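Local coordinates for AP endonuclease, family 2 (Brucella melitensis biovar Abortus, PDB 3NGF), which probably catalyses the reversible conversion of hydroxypyruvate to tartronate semialdehyde, as a manganese-binding hydroxypyruvate isomerase with a TIM-barrel fold, at residues E27-A32 and G38-L43; F44-D49 and V95-H100; H100-L105 and H143-L148. All coordinates share one frame; numbering follows the deposited sequence. Where two conformers were deposited one is given.

Contact 1: residues E27-A32 and G38-L43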
loop_
_atom_site.group_PDB
_atom_site.type_symbol
_atom_site.label_atom_id
_atom_site.label_comp_id
_atom_site.label_asym_id
_atom_site.label_seq_id
_atom_site.Cartn_x
_atom_site.Cartn_y
_atom_site.Cartn_z
ATOM N N GLU A 27 10.285 14.932 10.033
ATOM C CA GLU A 27 10.326 16.185 9.283
ATOM C C GLU A 27 9.611 16.083 7.916
ATOM O O GLU A 27 9.314 17.110 7.285
ATOM C CB GLU A 27 11.792 16.637 9.105
ATOM C CG GLU A 27 12.420 17.233 10.388
ATOM C CD GLU A 27 13.927 17.468 10.323
ATOM O OE1 GLU A 27 14.608 17.248 11.363
ATOM O OE2 GLU A 27 14.425 17.868 9.242
ATOM N N ARG A 28 9.320 14.859 7.469
ATOM C CA ARG A 28 8.743 14.623 6.128
ATOM C C ARG A 28 7.284 15.056 6.022
ATOM O O ARG A 28 6.813 15.404 4.942
ATOM C CB ARG A 28 8.908 13.146 5.708
ATOM C CG ARG A 28 10.395 12.751 5.699
ATOM C CD ARG A 28 10.670 11.324 5.237
ATOM N NE ARG A 28 12.053 10.987 5.534
ATOM C CZ ARG A 28 12.519 9.772 5.751
ATOM N NH1 ARG A 28 11.718 8.702 5.626
ATOM N NH2 ARG A 28 13.805 9.619 6.033
ATOM N N PHE A 29 6.567 15.039 7.157
ATOM C CA PHE A 29 5.161 15.428 7.176
ATOM C C PHE A 29 4.978 16.885 6.743
ATOM O O PHE A 29 4.190 17.177 5.828
ATOM C CB PHE A 29 4.545 15.185 8.555
ATOM C CG PHE A 29 4.478 13.720 8.943
ATOM C CD1 PHE A 29 3.326 12.987 8.722
ATOM C CD2 PHE A 29 5.567 13.095 9.530
ATOM C CE1 PHE A 29 3.255 11.649 9.077
ATOM C CE2 PHE A 29 5.518 11.761 9.888
ATOM C CZ PHE A 29 4.360 11.028 9.641
ATOM N N ARG A 30 5.751 17.785 7.351
ATOM C CA ARG A 30 5.736 19.204 6.970
ATOM C C ARG A 30 6.131 19.407 5.499
ATOM O O ARG A 30 5.512 20.190 4.765
ATOM C CB ARG A 30 6.681 19.992 7.850
ATOM C CG ARG A 30 6.712 21.503 7.512
ATOM C CD ARG A 30 7.647 22.301 8.424
ATOM N NE ARG A 30 9.045 21.860 8.346
ATOM C CZ ARG A 30 9.919 22.219 7.404
ATOM N NH1 ARG A 30 9.577 23.045 6.413
ATOM N NH2 ARG A 30 11.158 21.751 7.453
ATOM N N LEU A 31 7.184 18.732 5.067
ATOM C CA LEU A 31 7.604 18.896 3.669
ATOM C C LEU A 31 6.537 18.434 2.647
ATOM O O LEU A 31 6.336 19.086 1.613
ATOM C CB LEU A 31 8.945 18.228 3.429
ATOM C CG LEU A 31 10.162 18.764 4.187
ATOM C CD1 LEU A 31 11.415 18.075 3.603
ATOM C CD2 LEU A 31 10.297 20.283 4.132
ATOM N N ALA A 32 5.834 17.344 2.947
ATOM C CA ALA A 32 4.767 16.847 2.100
ATOM C C ALA A 32 3.622 17.835 2.059
ATOM O O ALA A 32 3.116 18.140 0.992
ATOM C CB ALA A 32 4.256 15.448 2.607
ATOM N N GLY A 38 -2.244 16.473 0.497
ATOM C CA GLY A 38 -3.244 16.432 1.576
ATOM C C GLY A 38 -3.252 15.099 2.300
ATOM O O GLY A 38 -3.878 14.966 3.363
ATOM N N GLY A 39 -2.576 14.107 1.730
ATOM C CA GLY A 39 -2.511 12.769 2.315
ATOM C C GLY A 39 -1.113 12.206 2.274
ATOM O O GLY A 39 -0.295 12.601 1.421
ATOM N N VAL A 40 -0.825 11.290 3.205
ATOM C CA VAL A 40 0.448 10.592 3.226
ATOM C C VAL A 40 0.244 9.090 3.485
ATOM O O VAL A 40 -0.784 8.665 4.028
ATOM C CB VAL A 40 1.427 11.158 4.275
ATOM C CG1 VAL A 40 1.807 12.608 3.944
ATOM C CG2 VAL A 40 0.836 11.062 5.684
ATOM N N GLU A 41 1.248 8.324 3.105
ATOM C CA GLU A 41 1.342 6.894 3.425
ATOM C C GLU A 41 2.780 6.605 3.803
ATOM O O GLU A 41 3.679 7.395 3.487
ATOM C CB GLU A 41 0.915 6.035 2.244
ATOM C CG GLU A 41 1.797 6.157 0.991
ATOM C CD GLU A 41 1.333 5.272 -0.148
ATOM O OE1 GLU A 41 0.113 4.995 -0.245
ATOM O OE2 GLU A 41 2.205 4.856 -0.962
ATOM N N PHE A 42 3.015 5.447 4.415
ATOM C CA PHE A 42 4.371 4.974 4.663
ATOM C C PHE A 42 4.272 3.511 5.045
ATOM O O PHE A 42 3.163 3.011 5.199
ATOM C CB PHE A 42 5.130 5.803 5.741
ATOM C CG PHE A 42 4.294 6.168 6.933
ATOM C CD1 PHE A 42 3.929 5.200 7.856
ATOM C CD2 PHE A 42 3.858 7.463 7.118
ATOM C CE1 PHE A 42 3.131 5.533 8.971
ATOM C CE2 PHE A 42 3.077 7.797 8.228
ATOM C CZ PHE A 42 2.722 6.859 9.138
ATOM N N LEU A 43 5.388 2.800 5.168
ATOM C CA LEU A 43 5.303 1.370 5.455
ATOM C C LEU A 43 4.995 1.103 6.923
ATOM O O LEU A 43 3.925 0.565 7.257
ATOM C CB LEU A 43 6.585 0.660 5.011
ATOM C CG LEU A 43 6.586 0.423 3.503
ATOM C CD1 LEU A 43 6.859 1.686 2.768
ATOM C CD2 LEU A 43 7.575 -0.685 3.100
#
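F29 and V40 bury the most surface here, where helix 25-34 settles on the outer face of strand 39-41. The F29 ring meets V40 with its CE1 corner, 4.2 Å from V40 CG2, and then continues past the valine to F42, where F29 CZ lies 3.8 Å from F42 CE2. The two phenylalanine side chains cross at about a right angle. With CG between the backbone N and carbonyl carbon (chi1 42°), F42 turns its ring back to the helix from just beyond the strand's end. F25 makes edge-to-face contacts with both rings and completes an aromatic cluster.

One helical turn later in the chain, A32 CB packs 4.0 Å from CG1 of V40, and this is where the backbones come nearest, the CA atoms of A32 and V40 being 7.7 Å apart. A methyl suits this spot because it points straight at the strand from a helix lying close by. F29 leaves the helix at a slant, and its long flat ring reaches past V40 to F42. Branching at CB lets V40 serve both, offering CG1 to A32 and CG2 to F29. L57 of helix 50-59 touches both F29 and V40.

E41, next in the strand, faces the other way and hydrogen-bonds H209, N15 and the manganese ligand Q211, so it acts as a second-shell residue for the metal site. Everything that meets between helix and strand is hydrocarbon and buried: cohesion rests on dispersion and exclusion of water, and the polar chemistry is kept on the strand's inner side.

Contact 2: residues F44-D49 and V95-H100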
loop_
_atom_site.group_PDB
_atom_site.type_symbol
_atom_site.label_atom_id
_atom_site.label_comp_id
_atom_site.label_asym_id
_atom_site.label_seq_id
_atom_site.Cartn_x
_atom_site.Cartn_y
_atom_site.Cartn_z
ATOM N N PHE A 44 5.900 1.518 7.807
ATOM C CA PHE A 44 5.829 1.118 9.219
ATOM C C PHE A 44 5.973 2.275 10.190
ATOM O O PHE A 44 7.001 2.946 10.202
ATOM C CB PHE A 44 6.888 0.042 9.533
ATOM C CG PHE A 44 6.950 -1.078 8.523
ATOM C CD1 PHE A 44 5.912 -1.994 8.398
ATOM C CD2 PHE A 44 8.055 -1.226 7.693
ATOM C CE1 PHE A 44 5.970 -3.038 7.474
ATOM C CE2 PHE A 44 8.104 -2.255 6.761
ATOM C CZ PHE A 44 7.065 -3.165 6.656
ATOM N N PRO A 45 4.953 2.504 11.028
ATOM C CA PRO A 45 5.051 3.545 12.059
ATOM C C PRO A 45 5.590 3.058 13.410
ATOM O O PRO A 45 5.694 3.856 14.351
ATOM C CB PRO A 45 3.603 3.954 12.235
ATOM C CG PRO A 45 2.860 2.690 12.010
ATOM C CD PRO A 45 3.596 1.943 10.946
ATOM N N TYR A 46 5.944 1.778 13.512
ATOM C CA TYR A 46 6.032 1.109 14.810
ATOM C C TYR A 46 7.244 1.512 15.643
ATOM O O TYR A 46 7.259 1.239 16.851
ATOM C CB TYR A 46 5.929 -0.424 14.651
ATOM C CG TYR A 46 4.683 -0.787 13.873
ATOM C CD1 TYR A 46 3.427 -0.546 14.403
ATOM C CD2 TYR A 46 4.754 -1.279 12.585
ATOM C CE1 TYR A 46 2.298 -0.805 13.711
ATOM C CE2 TYR A 46 3.617 -1.551 11.877
ATOM C CZ TYR A 46 2.383 -1.294 12.426
ATOM O OH TYR A 46 1.221 -1.552 11.724
ATOM N N ASP A 47 8.248 2.150 15.019
ATOM C CA ASP A 47 9.409 2.666 15.765
ATOM C C ASP A 47 9.171 4.074 16.318
ATOM O O ASP A 47 10.074 4.646 16.946
ATOM C CB ASP A 47 10.697 2.624 14.921
ATOM C CG ASP A 47 11.989 2.573 15.786
ATOM O OD1 ASP A 47 12.053 1.827 16.812
ATOM O OD2 ASP A 47 12.965 3.279 15.421
ATOM N N PHE A 48 7.963 4.605 16.117
ATOM C CA PHE A 48 7.550 5.913 16.638
ATOM C C PHE A 48 6.278 5.808 17.484
ATOM O O PHE A 48 5.460 4.901 17.279
ATOM C CB PHE A 48 7.362 6.898 15.464
ATOM C CG PHE A 48 8.604 7.099 14.625
ATOM C CD1 PHE A 48 8.889 6.254 13.546
ATOM C CD2 PHE A 48 9.490 8.145 14.907
ATOM C CE1 PHE A 48 10.037 6.443 12.780
ATOM C CE2 PHE A 48 10.626 8.350 14.160
ATOM C CZ PHE A 48 10.923 7.502 13.089
ATOM N N ASP A 49 6.126 6.717 18.450
ATOM C CA ASP A 49 4.927 6.847 19.301
ATOM C C ASP A 49 3.729 7.237 18.407
ATOM O O ASP A 49 3.787 8.211 17.657
ATOM C CB ASP A 49 5.178 7.903 20.393
ATOM C CG ASP A 49 3.954 8.197 21.306
ATOM O OD1 ASP A 49 2.915 7.485 21.283
ATOM O OD2 ASP A 49 4.052 9.161 22.094
ATOM N N VAL A 95 -2.087 -7.704 14.460
ATOM C CA VAL A 95 -3.286 -6.964 14.104
ATOM C C VAL A 95 -3.680 -5.965 15.186
ATOM O O VAL A 95 -4.084 -4.847 14.863
ATOM C CB VAL A 95 -4.475 -7.894 13.773
ATOM C CG1 VAL A 95 -5.797 -7.063 13.545
ATOM C CG2 VAL A 95 -4.143 -8.711 12.554
ATOM N N ASP A 96 -3.567 -6.375 16.451
ATOM C CA ASP A 96 -3.853 -5.495 17.590
ATOM C C ASP A 96 -2.978 -4.246 17.556
ATOM O O ASP A 96 -3.462 -3.129 17.768
ATOM C CB ASP A 96 -3.638 -6.228 18.922
ATOM C CG ASP A 96 -4.683 -7.302 19.181
ATOM O OD1 ASP A 96 -5.845 -7.109 18.791
ATOM O OD2 ASP A 96 -4.345 -8.347 19.784
ATOM N N ILE A 97 -1.695 -4.457 17.288
ATOM C CA ILE A 97 -0.706 -3.406 17.240
ATOM C C ILE A 97 -1.026 -2.456 16.089
ATOM O O ILE A 97 -1.079 -1.242 16.283
ATOM C CB ILE A 97 0.721 -3.986 17.054
ATOM C CG1 ILE A 97 1.153 -4.792 18.291
ATOM C CG2 ILE A 97 1.738 -2.858 16.816
ATOM C CD1 ILE A 97 2.527 -5.457 18.131
ATOM N N ALA A 98 -1.281 -3.020 14.903
ATOM C CA ALA A 98 -1.700 -2.209 13.740
ATOM C C ALA A 98 -2.986 -1.391 13.999
ATOM O O ALA A 98 -3.053 -0.218 13.633
ATOM C CB ALA A 98 -1.874 -3.107 12.513
ATOM N N LEU A 99 -3.965 -2.010 14.654
ATOM C CA LEU A 99 -5.249 -1.374 15.006
ATOM C C LEU A 99 -5.033 -0.193 15.947
ATOM O O LEU A 99 -5.623 0.878 15.725
ATOM C CB LEU A 99 -6.247 -2.398 15.595
ATOM C CG LEU A 99 -7.656 -1.926 15.981
ATOM C CD1 LEU A 99 -8.352 -1.207 14.815
ATOM C CD2 LEU A 99 -8.529 -3.095 16.514
ATOM N N HIS A 100 -4.190 -0.366 16.966
ATOM C CA HIS A 100 -3.834 0.735 17.882
ATOM C C HIS A 100 -3.354 1.962 17.123
ATOM O O HIS A 100 -3.851 3.067 17.340
ATOM C CB HIS A 100 -2.770 0.314 18.916
ATOM C CG HIS A 100 -2.174 1.463 19.665
ATOM N ND1 HIS A 100 -2.873 2.168 20.628
ATOM C CD2 HIS A 100 -0.957 2.059 19.572
ATOM C CE1 HIS A 100 -2.107 3.140 21.096
ATOM N NE2 HIS A 100 -0.938 3.091 20.483
HETATM O O HOH W 1 1.262 5.013 21.414
#
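D49 OD1 has two partners: it caps D51 N at the start of helix 50-59, and it accepts a hydrogen bond from a water 3.0 Å away that links it to H100. That water lies 3.1 Å from NE2 of H100, in the plane of the imidazole and at its edge. D49 OD1 and H100 NE2 are 5.9 Å apart, so the two side chains meet through the water and not directly. Aspartate suits an N-cap, since its short arm can fold back onto an amide of the first helical turn.

Deeper in, Y46 carries the direct packing. It sits in the type I turn from P45 to F48, closed by F48 N to P45 O, and its CG is anti to the carbonyl carbon (chi1 -54°), which sends the ring out to helix 88-104. Y46 CD1 comes 3.7 Å from I97 CG2, the two side chains crossing obliquely. At the far end Y46 OH reaches A98, lying 3.6 Å from A98 CB, and the alanine's CA lies near the ring plane at the edge. Alanine's single methyl suits a place where the phenol end lies close against the helix. P45 CD covers one face of the ring, Y101 meets it edge-to-face, and the hydroxyl is hydrogen-bonded to N68 O.

Apolar packing of Y46 on I97 and A98, with the hydroxyl satisfied by N68 O, is thus joined by a water link between two exposed residues, D49 and H100. The positive end of helix 50-59 would be expected to favour the charged carboxylate of D49, while the water-mediated link to H100 is probably an adaptable tie at the surface.

Contact 3: residues H100-L105 and H143-L148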
loop_
_atom_site.group_PDB
_atom_site.type_symbol
_atom_site.label_atom_id
_atom_site.label_comp_id
_atom_site.label_asym_id
_atom_site.label_seq_id
_atom_site.Cartn_x
_atom_site.Cartn_y
_atom_site.Cartn_z
ATOM N N HIS A 100 -4.190 -0.366 16.966
ATOM C CA HIS A 100 -3.834 0.735 17.882
ATOM C C HIS A 100 -3.354 1.962 17.123
ATOM O O HIS A 100 -3.851 3.067 17.340
ATOM C CB HIS A 100 -2.770 0.314 18.916
ATOM C CG HIS A 100 -2.174 1.463 19.665
ATOM N ND1 HIS A 100 -2.873 2.168 20.628
ATOM C CD2 HIS A 100 -0.957 2.059 19.572
ATOM C CE1 HIS A 100 -2.107 3.140 21.096
ATOM N NE2 HIS A 100 -0.938 3.091 20.483
ATOM N N TYR A 101 -2.417 1.756 16.188
ATOM C CA TYR A 101 -1.941 2.852 15.369
ATOM C C TYR A 101 -2.996 3.378 14.400
ATOM O O TYR A 101 -3.120 4.594 14.214
ATOM C CB TYR A 101 -0.680 2.435 14.587
ATOM C CG TYR A 101 0.582 2.494 15.387
ATOM C CD1 TYR A 101 0.895 1.495 16.313
ATOM C CD2 TYR A 101 1.491 3.532 15.215
ATOM C CE1 TYR A 101 2.052 1.542 17.047
ATOM C CE2 TYR A 101 2.657 3.582 15.937
ATOM C CZ TYR A 101 2.938 2.591 16.857
ATOM O OH TYR A 101 4.097 2.654 17.585
ATOM N N ALA A 102 -3.765 2.486 13.794
ATOM C CA ALA A 102 -4.824 2.914 12.859
ATOM C C ALA A 102 -5.869 3.795 13.535
ATOM O O ALA A 102 -6.273 4.805 12.979
ATOM C CB ALA A 102 -5.505 1.709 12.198
ATOM N N LEU A 103 -6.268 3.455 14.756
ATOM C CA LEU A 103 -7.213 4.313 15.465
ATOM C C LEU A 103 -6.581 5.664 15.833
ATOM O O LEU A 103 -7.208 6.717 15.636
ATOM C CB LEU A 103 -7.777 3.567 16.682
ATOM C CG LEU A 103 -8.605 2.316 16.340
ATOM C CD1 LEU A 103 -8.995 1.514 17.610
ATOM C CD2 LEU A 103 -9.879 2.700 15.561
ATOM N N ALA A 104 -5.346 5.653 16.325
ATOM C CA ALA A 104 -4.635 6.891 16.628
ATOM C C ALA A 104 -4.485 7.856 15.455
ATOM O O ALA A 104 -4.570 9.085 15.623
ATOM C CB ALA A 104 -3.269 6.599 17.275
ATOM N N LEU A 105 -4.241 7.302 14.267
ATOM C CA LEU A 105 -4.022 8.079 13.063
ATOM C C LEU A 105 -5.277 8.267 12.188
ATOM O O LEU A 105 -5.182 8.857 11.100
ATOM C CB LEU A 105 -2.920 7.415 12.216
ATOM C CG LEU A 105 -1.603 7.082 12.915
ATOM C CD1 LEU A 105 -0.549 6.638 11.891
ATOM C CD2 LEU A 105 -1.099 8.206 13.767
ATOM N N HIS A 143 -14.474 -1.011 13.210
ATOM C CA HIS A 143 -13.850 0.297 13.078
ATOM C C HIS A 143 -13.852 0.859 11.653
ATOM O O HIS A 143 -13.265 1.925 11.392
ATOM C CB HIS A 143 -12.422 0.186 13.622
ATOM C CG HIS A 143 -12.375 -0.356 15.026
ATOM N ND1 HIS A 143 -12.773 0.390 16.112
ATOM C CD2 HIS A 143 -11.981 -1.555 15.515
ATOM C CE1 HIS A 143 -12.616 -0.324 17.215
ATOM N NE2 HIS A 143 -12.154 -1.514 16.882
ATOM N N GLY A 144 -14.526 0.148 10.736
ATOM C CA GLY A 144 -14.647 0.582 9.364
ATOM C C GLY A 144 -13.309 0.540 8.633
ATOM O O GLY A 144 -13.110 1.304 7.690
ATOM N N ILE A 145 -12.392 -0.306 9.106
ATOM C CA ILE A 145 -11.046 -0.408 8.503
ATOM C C ILE A 145 -11.002 -1.569 7.522
ATOM O O ILE A 145 -11.508 -2.671 7.803
ATOM C CB ILE A 145 -9.939 -0.524 9.586
ATOM C CG1 ILE A 145 -9.929 0.761 10.425
ATOM C CG2 ILE A 145 -8.559 -0.783 8.934
ATOM C CD1 ILE A 145 -9.258 0.633 11.778
ATOM N N THR A 146 -10.387 -1.331 6.359
ATOM C CA THR A 146 -10.224 -2.341 5.317
ATOM C C THR A 146 -8.774 -2.872 5.356
ATOM O O THR A 146 -7.842 -2.115 5.601
ATOM C CB THR A 146 -10.523 -1.745 3.927
ATOM O OG1 THR A 146 -11.914 -1.421 3.826
ATOM C CG2 THR A 146 -10.135 -2.721 2.768
ATOM N N VAL A 147 -8.601 -4.185 5.171
ATOM C CA VAL A 147 -7.278 -4.801 5.051
ATOM C C VAL A 147 -7.017 -5.172 3.602
ATOM O O VAL A 147 -7.888 -5.744 2.935
ATOM C CB VAL A 147 -7.113 -6.050 5.966
ATOM C CG1 VAL A 147 -8.197 -7.099 5.733
ATOM C CG2 VAL A 147 -5.703 -6.653 5.846
ATOM N N LEU A 148 -5.809 -4.882 3.128
ATOM C CA LEU A 148 -5.461 -5.134 1.741
ATOM C C LEU A 148 -4.367 -6.149 1.565
ATOM O O LEU A 148 -3.458 -6.276 2.399
ATOM C CB LEU A 148 -5.008 -3.843 1.048
ATOM C CG LEU A 148 -5.962 -2.658 1.065
ATOM C CD1 LEU A 148 -5.334 -1.461 0.301
ATOM C CD2 LEU A 148 -7.352 -3.041 0.535
#
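A Schellman motif ends helix 122-140, and the turn it makes brings H143 and I145 up against L103 and A102 of helix 88-104. G144, with its positive phi, is the C-prime residue, a conformation that glycine adopts readily; its N bonds to A141 O, while I145 N bonds to L140 O. On either side of this glycine, H143 and I145 both direct their side chains to the neighbouring helix.

L103 forms the outer half of the contact. Its CD1 methyl sits over one face of the H143 imidazole, 4.3 Å from the ring centroid and 19° off the normal, which is CH-pi geometry. L103 CD2 approaches H143 ND1 at 3.7 Å. Both methyls lie on the same face, CD1 over the ring and CD2 offset past ND1, and the two side chains cross at about a right angle. Both residues are exposed, and a ring that is apolar over its face yet polar at its rim fits such a margin.

Farther in, toward the barrel, the packing becomes wholly aliphatic. I145, extended along chi2 (160°), carries CD1 to 3.9 Å from CB of A102, and the same methyl lies 4.4 Å from L103 CD2. A102 is small enough for the helix to approach closely, its CA 8.3 Å from that of I145. L110 of strand 109-111 touches both A102 and I145. The arrangement fits the (beta/alpha)8 barrel, where outer helices pack on the strands and on the turns that lead into them; here helix 88-104 meets the turn before strand 146-149.

How the contacts relate
All three contacts lie in the same barrel, in series along the chain; contacts 1 and 3 reach its sheet. Contacts 2 and 3 have centres 10 Å apart: both use helix 88-104, and their segments overlap at H100, which takes part in contact 2 alone. Y101 OH lies 2.6 Å from F48 O in a probable hydrogen bond, and L99 CD1 packs 3.7 Å from I145 CD1. Contact 1 continues into the loop of contact 2, its centre about 17 Å away, and touches contact 3 where F42 CZ meets L105 CD1 at 4.3 Å. It lies closest to the metal site, the F42 side chain being about 9 Å from those of Q211 and E247 and about 11 Å from the manganese ion.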